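PDB 2COV: beta-1,3-xylanase from Alcaligenes sp., which binds beta-1,3-xylan through its family 31 carbohydrate-binding module, and so probably targets the enzyme to that polysaccharide. Local coordinates for residues F15-D20 with A61-D66; W32-N37 with G53-T58. One frame throughout, in Å; residues are numbered along the deposited sequence.

Interaction 1: residues F15-D20 with A61-D66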
ATOM      1  N   PHE A  15      -8.138   9.022 -20.743  1.00 13.51           N
ATOM      2  CA  PHE A  15      -7.111  10.015 -21.082  1.00 13.64           C
ATOM      3  C   PHE A  15      -7.390  10.684 -22.391  1.00 14.97           C
ATOM      4  O   PHE A  15      -8.093  10.161 -23.249  1.00 14.09           O
ATOM      5  CB  PHE A  15      -5.719   9.412 -21.094  1.00 14.77           C
ATOM      6  CG  PHE A  15      -5.499   8.497 -22.251  1.00 13.65           C
ATOM      7  CD1 PHE A  15      -5.852   7.180 -22.202  1.00 15.07           C
ATOM      8  CD2 PHE A  15      -4.946   8.985 -23.454  1.00 15.34           C
ATOM      9  CE1 PHE A  15      -5.669   6.332 -23.304  1.00 15.33           C
ATOM     10  CE2 PHE A  15      -4.788   8.142 -24.551  1.00 15.66           C
ATOM     11  CZ  PHE A  15      -5.079   6.806 -24.480  1.00 15.21           C
ATOM     12  N   ASN A  16      -6.838  11.907 -22.522  1.00 15.19           N
ATOM     13  CA  ASN A  16      -6.762  12.630 -23.747  1.00 15.45           C
ATOM     14  C   ASN A  16      -5.338  12.822 -24.200  1.00 14.61           C
ATOM     15  O   ASN A  16      -4.435  13.118 -23.405  1.00 15.30           O
ATOM     16  CB  ASN A  16      -7.319  14.058 -23.573  1.00 16.55           C
ATOM     17  CG  ASN A  16      -8.781  14.089 -23.209  1.00 17.82           C
ATOM     18  OD1 ASN A  16      -9.609  13.468 -23.886  1.00 17.09           O
ATOM     19  ND2 ASN A  16      -9.120  14.849 -22.166  1.00 18.53           N
ATOM     20  N   TYR A  17      -5.112  12.673 -25.500  1.00 15.83           N
ATOM     21  CA  TYR A  17      -3.919  13.203 -26.113  1.00 16.28           C
ATOM     22  C   TYR A  17      -3.941  14.760 -26.065  1.00 15.99           C
ATOM     23  O   TYR A  17      -4.926  15.349 -26.434  1.00 18.59           O
ATOM     24  CB  TYR A  17      -3.847  12.686 -27.554  1.00 17.75           C
ATOM     25  CG  TYR A  17      -2.836  13.354 -28.450  1.00 18.67           C
ATOM     26  CD1 TYR A  17      -3.157  14.495 -29.198  1.00 20.45           C
ATOM     27  CD2 TYR A  17      -1.571  12.831 -28.602  1.00 18.21           C
ATOM     28  CE1 TYR A  17      -2.219  15.073 -30.055  1.00 21.60           C
ATOM     29  CE2 TYR A  17      -0.647  13.411 -29.480  1.00 19.94           C
ATOM     30  CZ  TYR A  17      -0.980  14.498 -30.157  1.00 18.90           C
ATOM     31  OH  TYR A  17      -0.070  15.095 -31.071  1.00 22.99           O
ATOM     32  N   VAL A  18      -2.854  15.326 -25.612  1.00 16.31           N
ATOM     33  CA  VAL A  18      -2.685  16.808 -25.587  1.00 16.26           C
ATOM     34  C   VAL A  18      -1.710  17.184 -26.685  1.00 17.78           C
ATOM     35  O   VAL A  18      -2.013  18.059 -27.509  1.00 18.06           O
ATOM     36  CB  VAL A  18      -2.234  17.305 -24.212  1.00 17.20           C
ATOM     37  CG1 VAL A  18      -2.010  18.807 -24.214  1.00 18.84           C
ATOM     38  CG2 VAL A  18      -3.259  16.945 -23.126  1.00 17.66           C
ATOM     39  N   SER A  19      -0.544  16.536 -26.666  1.00 17.79           N
ATOM     40  CA  SER A  19       0.426  16.697 -27.760  1.00 19.05           C
ATOM     41  C   SER A  19       1.252  15.449 -27.766  1.00 19.55           C
ATOM     42  O   SER A  19       1.070  14.582 -26.926  1.00 19.35           O
ATOM     43  CB  SER A  19       1.282  17.916 -27.525  1.00 19.25           C
ATOM     44  OG  SER A  19       2.161  17.724 -26.436  1.00 22.68           O
ATOM     45  N   ASP A  20       2.207  15.355 -28.676  1.00 20.46           N
ATOM     46  CA  ASP A  20       2.987  14.155 -28.775  1.00 21.62           C
ATOM     47  C   ASP A  20       3.777  13.877 -27.493  1.00 20.71           C
ATOM     48  O   ASP A  20       4.123  12.705 -27.297  1.00 23.25           O
ATOM     49  CB  ASP A  20       4.006  14.285 -29.911  1.00 21.45           C
ATOM     50  CG  ASP A  20       3.423  14.047 -31.268  1.00 24.53           C
ATOM     51  OD1 ASP A  20       2.171  13.851 -31.432  1.00 26.36           O
ATOM     52  OD2 ASP A  20       4.289  14.037 -32.207  1.00 29.65           O
ATOM     53  N   ALA A  61       4.524  12.145 -21.503  1.00 14.66           N
ATOM     54  CA  ALA A  61       4.327  10.767 -21.964  1.00 15.71           C
ATOM     55  C   ALA A  61       4.914  10.591 -23.346  1.00 16.36           C
ATOM     56  O   ALA A  61       5.264  11.556 -24.033  1.00 17.37           O
ATOM     57  CB  ALA A  61       2.849  10.397 -21.971  1.00 16.43           C
ATOM     58  N   VAL A  62       4.953   9.348 -23.800  1.00 16.44           N
ATOM     59  CA  VAL A  62       5.506   9.002 -25.125  1.00 17.56           C
ATOM     60  C   VAL A  62       4.469   8.165 -25.847  1.00 16.27           C
ATOM     61  O   VAL A  62       4.022   7.156 -25.328  1.00 17.22           O
ATOM     62  CB  VAL A  62       6.800   8.224 -24.979  1.00 17.33           C
ATOM     63  CG1 VAL A  62       7.303   7.723 -26.343  1.00 17.73           C
ATOM     64  CG2 VAL A  62       7.813   9.074 -24.312  1.00 19.05           C
ATOM     65  N   LEU A  63       4.055   8.588 -27.019  1.00 17.08           N
ATOM     66  CA  LEU A  63       3.100   7.841 -27.815  1.00 17.93           C
ATOM     67  C   LEU A  63       3.543   6.396 -28.019  1.00 18.38           C
ATOM     68  O   LEU A  63       4.703   6.153 -28.370  1.00 20.01           O
ATOM     69  CB  LEU A  63       2.854   8.499 -29.170  1.00 18.80           C
ATOM     70  CG  LEU A  63       1.975   9.722 -29.161  1.00 20.85           C
ATOM     71  CD1 LEU A  63       2.189  10.455 -30.498  1.00 25.14           C
ATOM     72  CD2 LEU A  63       0.534   9.317 -28.913  1.00 21.48           C
ATOM     73  N   GLY A  64       2.599   5.447 -27.812  1.00 17.60           N
ATOM     74  CA  GLY A  64       2.849   4.030 -27.981  1.00 18.16           C
ATOM     75  C   GLY A  64       3.371   3.334 -26.780  1.00 18.96           C
ATOM     76  O   GLY A  64       3.464   2.102 -26.818  1.00 20.60           O
ATOM     77  N   GLN A  65       3.703   4.059 -25.714  1.00 17.40           N
ATOM     78  CA  GLN A  65       4.107   3.445 -24.474  1.00 17.33           C
ATOM     79  C   GLN A  65       2.886   3.158 -23.591  1.00 16.38           C
ATOM     80  O   GLN A  65       1.820   3.719 -23.794  1.00 16.54           O
ATOM     81  CB  GLN A  65       5.128   4.313 -23.732  1.00 18.01           C
ATOM     82  CG  GLN A  65       6.437   4.382 -24.495  1.00 21.22           C
ATOM     83  CD  GLN A  65       7.174   3.087 -24.575  1.00 25.34           C
ATOM     84  OE1 GLN A  65       7.467   2.564 -25.699  1.00 29.62           O
ATOM     85  NE2 GLN A  65       7.576   2.591 -23.439  1.00 22.42           N
ATOM     86  N   ASP A  66       3.054   2.141 -22.755  1.00 17.08           N
ATOM     87  CA  ASP A  66       1.999   1.677 -21.861  1.00 15.93           C
ATOM     88  C   ASP A  66       2.193   2.318 -20.504  1.00 15.37           C
ATOM     89  O   ASP A  66       3.314   2.412 -20.018  1.00 16.68           O
ATOM     90  CB  ASP A  66       2.065   0.171 -21.652  1.00 17.23           C
ATOM     91  CG  ASP A  66       1.943  -0.581 -22.915  1.00 21.03           C
ATOM     92  OD1 ASP A  66       2.554  -1.713 -22.984  1.00 28.13           O
ATOM     93  OD2 ASP A  66       1.241  -0.077 -23.816  1.00 21.37           O
TER
HETATM   94  O   HOH W   1       5.594  10.777 -28.252  1.00 24.40           O

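Interaction 2: residues W32-N37 with G53-T58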
ATOM      1  N   TRP A  32     -18.281  11.747  -5.420  1.00 13.13           N
ATOM      2  CA  TRP A  32     -17.523  11.640  -4.163  1.00 12.71           C
ATOM      3  C   TRP A  32     -17.463  12.965  -3.437  1.00 12.91           C
ATOM      4  O   TRP A  32     -17.442  14.010  -4.093  1.00 13.38           O
ATOM      5  CB  TRP A  32     -16.125  11.194  -4.420  1.00 12.38           C
ATOM      6  CG  TRP A  32     -15.960  10.033  -5.358  1.00 12.42           C
ATOM      7  CD1 TRP A  32     -16.026   8.724  -5.057  1.00 14.33           C
ATOM      8  CD2 TRP A  32     -15.581  10.121  -6.712  1.00 12.38           C
ATOM      9  NE1 TRP A  32     -15.779   8.004  -6.174  1.00 15.54           N
ATOM     10  CE2 TRP A  32     -15.485   8.828  -7.196  1.00 13.41           C
ATOM     11  CE3 TRP A  32     -15.314  11.179  -7.582  1.00 13.45           C
ATOM     12  CZ2 TRP A  32     -15.115   8.559  -8.503  1.00 14.96           C
ATOM     13  CZ3 TRP A  32     -14.918  10.910  -8.845  1.00 14.58           C
ATOM     14  CH2 TRP A  32     -14.857   9.632  -9.303  1.00 14.64           C
ATOM     15  N   SER A  33     -17.297  12.966  -2.131  1.00 12.36           N
ATOM     16  CA  SER A  33     -17.084  14.232  -1.445  1.00 12.15           C
ATOM     17  C   SER A  33     -15.814  14.928  -1.951  1.00 12.18           C
ATOM     18  O   SER A  33     -15.800  16.121  -2.076  1.00 12.41           O
ATOM     19  CB  SER A  33     -17.060  13.992   0.066  1.00 11.98           C
ATOM     20  OG  SER A  33     -16.172  12.970   0.459  1.00 11.62           O
ATOM     21  N   ALA A  34     -14.756  14.190  -2.221  1.00 10.97           N
ATOM     22  CA  ALA A  34     -13.645  14.690  -2.982  1.00 11.93           C
ATOM     23  C   ALA A  34     -13.005  15.919  -2.360  1.00 12.22           C
ATOM     24  O   ALA A  34     -12.611  16.862  -3.037  1.00 12.33           O
ATOM     25  CB  ALA A  34     -13.982  14.863  -4.427  1.00 12.09           C
ATOM     26  N   GLY A  35     -12.770  15.887  -1.034  1.00 11.87           N
ATOM     27  CA  GLY A  35     -11.982  16.952  -0.399  1.00 12.35           C
ATOM     28  C   GLY A  35     -10.572  17.047  -0.886  1.00 12.93           C
ATOM     29  O   GLY A  35      -9.952  18.093  -0.819  1.00 14.42           O
ATOM     30  N   TRP A  36     -10.028  15.914  -1.288  1.00 11.29           N
ATOM     31  CA  TRP A  36      -8.754  15.823  -2.014  1.00 11.39           C
ATOM     32  C   TRP A  36      -8.913  14.806  -3.142  1.00 11.14           C
ATOM     33  O   TRP A  36      -9.851  13.976  -3.129  1.00 10.78           O
ATOM     34  CB  TRP A  36      -7.545  15.484  -1.093  1.00 11.96           C
ATOM     35  CG  TRP A  36      -7.718  14.199  -0.328  1.00 11.86           C
ATOM     36  CD1 TRP A  36      -8.169  14.064   0.943  1.00 12.03           C
ATOM     37  CD2 TRP A  36      -7.517  12.835  -0.796  1.00 11.56           C
ATOM     38  NE1 TRP A  36      -8.257  12.787   1.315  1.00 12.75           N
ATOM     39  CE2 TRP A  36      -7.861  11.992   0.263  1.00 11.78           C
ATOM     40  CE3 TRP A  36      -7.067  12.294  -1.983  1.00 11.88           C
ATOM     41  CZ2 TRP A  36      -7.813  10.622   0.135  1.00 12.05           C
ATOM     42  CZ3 TRP A  36      -7.002  10.915  -2.106  1.00 12.55           C
ATOM     43  CH2 TRP A  36      -7.416  10.085  -1.079  1.00 13.73           C
ATOM     44  N   ASN A  37      -8.007  14.904  -4.138  1.00 10.92           N
ATOM     45  CA  ASN A  37      -7.937  13.919  -5.226  1.00 10.77           C
ATOM     46  C   ASN A  37      -6.566  13.931  -5.827  1.00 10.74           C
ATOM     47  O   ASN A  37      -5.923  14.984  -5.888  1.00 12.00           O
ATOM     48  CB  ASN A  37      -9.013  14.198  -6.298  1.00 11.97           C
ATOM     49  CG  ASN A  37      -8.614  15.315  -7.252  1.00 12.03           C
ATOM     50  OD1 ASN A  37      -8.081  15.027  -8.319  1.00 12.96           O
ATOM     51  ND2 ASN A  37      -8.829  16.592  -6.850  1.00 11.75           N
ATOM     52  N   GLY A  53     -16.526  18.939 -15.282  1.00 14.60           N
ATOM     53  CA  GLY A  53     -17.114  17.677 -14.932  1.00 14.29           C
ATOM     54  C   GLY A  53     -16.147  16.522 -14.664  1.00 13.60           C
ATOM     55  O   GLY A  53     -16.636  15.438 -14.387  1.00 14.26           O
ATOM     56  N   ALA A  54     -14.840  16.773 -14.676  1.00 12.16           N
ATOM     57  CA  ALA A  54     -13.863  15.728 -14.481  1.00 11.76           C
ATOM     58  C   ALA A  54     -12.699  16.286 -13.688  1.00 11.46           C
ATOM     59  O   ALA A  54     -12.325  17.469 -13.814  1.00 13.56           O
ATOM     60  CB  ALA A  54     -13.370  15.196 -15.837  1.00 12.86           C
ATOM     61  N   PHE A  55     -12.063  15.387 -12.972  1.00 11.69           N
ATOM     62  CA  PHE A  55     -10.804  15.625 -12.305  1.00 11.45           C
ATOM     63  C   PHE A  55      -9.696  15.322 -13.261  1.00 11.81           C
ATOM     64  O   PHE A  55      -9.712  14.225 -13.811  1.00 12.90           O
ATOM     65  CB  PHE A  55     -10.672  14.771 -11.057  1.00 12.34           C
ATOM     66  CG  PHE A  55     -11.725  15.085  -9.996  1.00 12.05           C
ATOM     67  CD1 PHE A  55     -12.903  14.400  -9.968  1.00 13.44           C
ATOM     68  CD2 PHE A  55     -11.464  16.038  -9.040  1.00 13.94           C
ATOM     69  CE1 PHE A  55     -13.859  14.684  -8.992  1.00 14.07           C
ATOM     70  CE2 PHE A  55     -12.433  16.362  -8.067  1.00 15.12           C
ATOM     71  CZ  PHE A  55     -13.592  15.654  -8.061  1.00 15.37           C
ATOM     72  N   ARG A  56      -8.708  16.201 -13.457  1.00 12.12           N
ATOM     73  CA  ARG A  56      -7.813  16.057 -14.571  1.00 12.95           C
ATOM     74  C   ARG A  56      -6.435  16.620 -14.294  1.00 12.35           C
ATOM     75  O   ARG A  56      -6.317  17.589 -13.523  1.00 13.27           O
ATOM     76  CB  ARG A  56      -8.385  16.653 -15.784  1.00 16.26           C
ATOM     77  CG  ARG A  56      -8.771  18.039 -15.796  1.00 18.50           C
ATOM     78  CD  ARG A  56      -9.837  18.359 -17.194  1.00 18.53           C
ATOM     79  NE  ARG A  56     -11.275  18.323 -17.284  1.00 26.41           N
ATOM     80  CZ  ARG A  56     -11.809  17.839 -18.366  1.00 21.75           C
ATOM     81  NH1 ARG A  56     -13.087  17.781 -18.511  1.00 26.90           N
ATOM     82  NH2 ARG A  56     -10.991  17.265 -19.360  1.00 25.35           N
ATOM     83  N   LYS A  57      -5.390  16.007 -14.876  1.00 12.79           N
ATOM     84  CA  LYS A  57      -4.058  16.527 -14.799  1.00 12.92           C
ATOM     85  C   LYS A  57      -3.260  16.030 -15.999  1.00 12.59           C
ATOM     86  O   LYS A  57      -3.543  14.963 -16.519  1.00 12.92           O
ATOM     87  CB  LYS A  57      -3.346  16.133 -13.492  1.00 16.02           C
ATOM     88  CG  LYS A  57      -2.250  17.143 -13.011  1.00 19.60           C
ATOM     89  CD  LYS A  57      -2.866  18.429 -12.546  1.00 22.39           C
ATOM     90  CE  LYS A  57      -1.761  19.417 -12.134  1.00 26.72           C
ATOM     91  NZ  LYS A  57      -2.157  20.786 -12.047  1.00 28.47           N
ATOM     92  N   THR A  58      -2.273  16.816 -16.430  1.00 13.43           N
ATOM     93  CA  THR A  58      -1.409  16.468 -17.549  1.00 13.95           C
ATOM     94  C   THR A  58      -0.010  16.071 -17.095  1.00 13.26           C
ATOM     95  O   THR A  58       0.530  16.558 -16.083  1.00 15.14           O
ATOM     96  CB  THR A  58      -1.363  17.652 -18.548  1.00 16.19           C
ATOM     97  OG1 THR A  58      -2.724  17.952 -18.988  1.00 18.33           O
ATOM     98  CG2 THR A  58      -0.467  17.396 -19.693  1.00 19.99           C
TER

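Interaction 1: residues F15-D20 with A61-D66
L63 reaches from the loop 61-66 to Y17 of the edge strand 13-19 and to D20 just beyond its end. Its two methyl groups divide the work. CD1 lies against the carboxylate of D20, with D20 OD1 3.5 Å from L63 CD1. CD2 approaches the Y17 ring obliquely, and L63 CD2 is 4.1 Å from Y17 CD2. The side chains of Y17 and L63 cross at about a right angle.

The packed part lies around the tyrosine. Y17 CG is anti to the backbone N (chi1 168°), which turns the ring back over its own chain. S19 CA lies 3.5 Å above the ring plane, toward the rim of one face. The phenol Y17 OH donates a 2.6 Å hydrogen bond to D20 OD1, on the anti side of the carboxylate and 35° out of its plane. F90 packs on both Y17 and the buried A61.

The other side is looser and wet. D20 is exposed, and a water joins the two backbones. It donates to D20 O at 2.6 Å and accepts from L63 N at 2.9 Å. L63 is the second residue of a type II turn from V62 to Q65. G64 follows it with positive phi, and Q65 N bonds back to V62 O at 3.1 Å.

The direct contact is van der Waals packing of a leucine on a ring and a carboxylate, and the polar link between the segments runs through water. The phenol bond fixes one carboxylate oxygen of D20 beside the leucine methyl, and it would be expected to stabilise the charged form of that aspartate.

Interaction 2: residues W32-N37 with G53-T58
The loop that leads into strand 37-41 folds over one side of strand 54-60 in this all-beta module, and F55 is the strand residue it covers. W32 and A34 of the loop and N37 at the start of strand 37-41 all point toward the strand 54-60 and meet different parts of the F55 ring.

W32 touches with the benzo part of its indole. W32 CZ3 lies 3.9 Å from F55 CE1, and that phenyl carbon sits at the indole edge, near its plane. The two side chains run past each other in opposite directions. A34 comes to the end of the phenyl ring, with A34 CB 3.7 Å from F55 CZ.

N37 covers the CD2 side. Its amide carbon N37 CG is 3.4 Å from F55 CD2, with N37 OD1 at 3.6 Å and N37 ND2 at 3.5 Å from the same ring atom. Amide and ring planes are 53° apart, so the approach is oblique and not a flat stack. N37 CG stands between the backbone N and the carbonyl carbon (chi1 80°), which brings the amide over toward the ring. The N37 ND2 group is hydrogen-bonded to G48 O of strand 44-51.

F71 of strand 66-75 meets the rings of both W32 and F55, which makes an aromatic cluster. E74 on the same strand binds the loop through S33 OG and G35 N.

Contact between the two segments is therefore by van der Waals packing. The bond to G48 O satisfies the amide nitrogen of N37 and would help fix the amide's rotation beside the phenyl ring.

From the N terminus, strand 13-19 gives the first half of interaction 1. The chain then passes through strand 22-28 to the loop 32-37, the first half of interaction 2. Strands 37-41 and 44-51 lead to 53-58, where interaction 2 closes its loop. Strand 54-60 ends at 61-66, and there interaction 1 closes the larger loop. Interaction 2 is thus nested inside interaction 1. Their centres are about 21 Å apart, on opposite sides of the chain centre. The segments touch where N16 packs on R56 and V18 on T58. Interaction 1 ties an edge strand to the loop before strand 66-75. Interaction 2 ties the loop before strand 37-41 to strand 54-60.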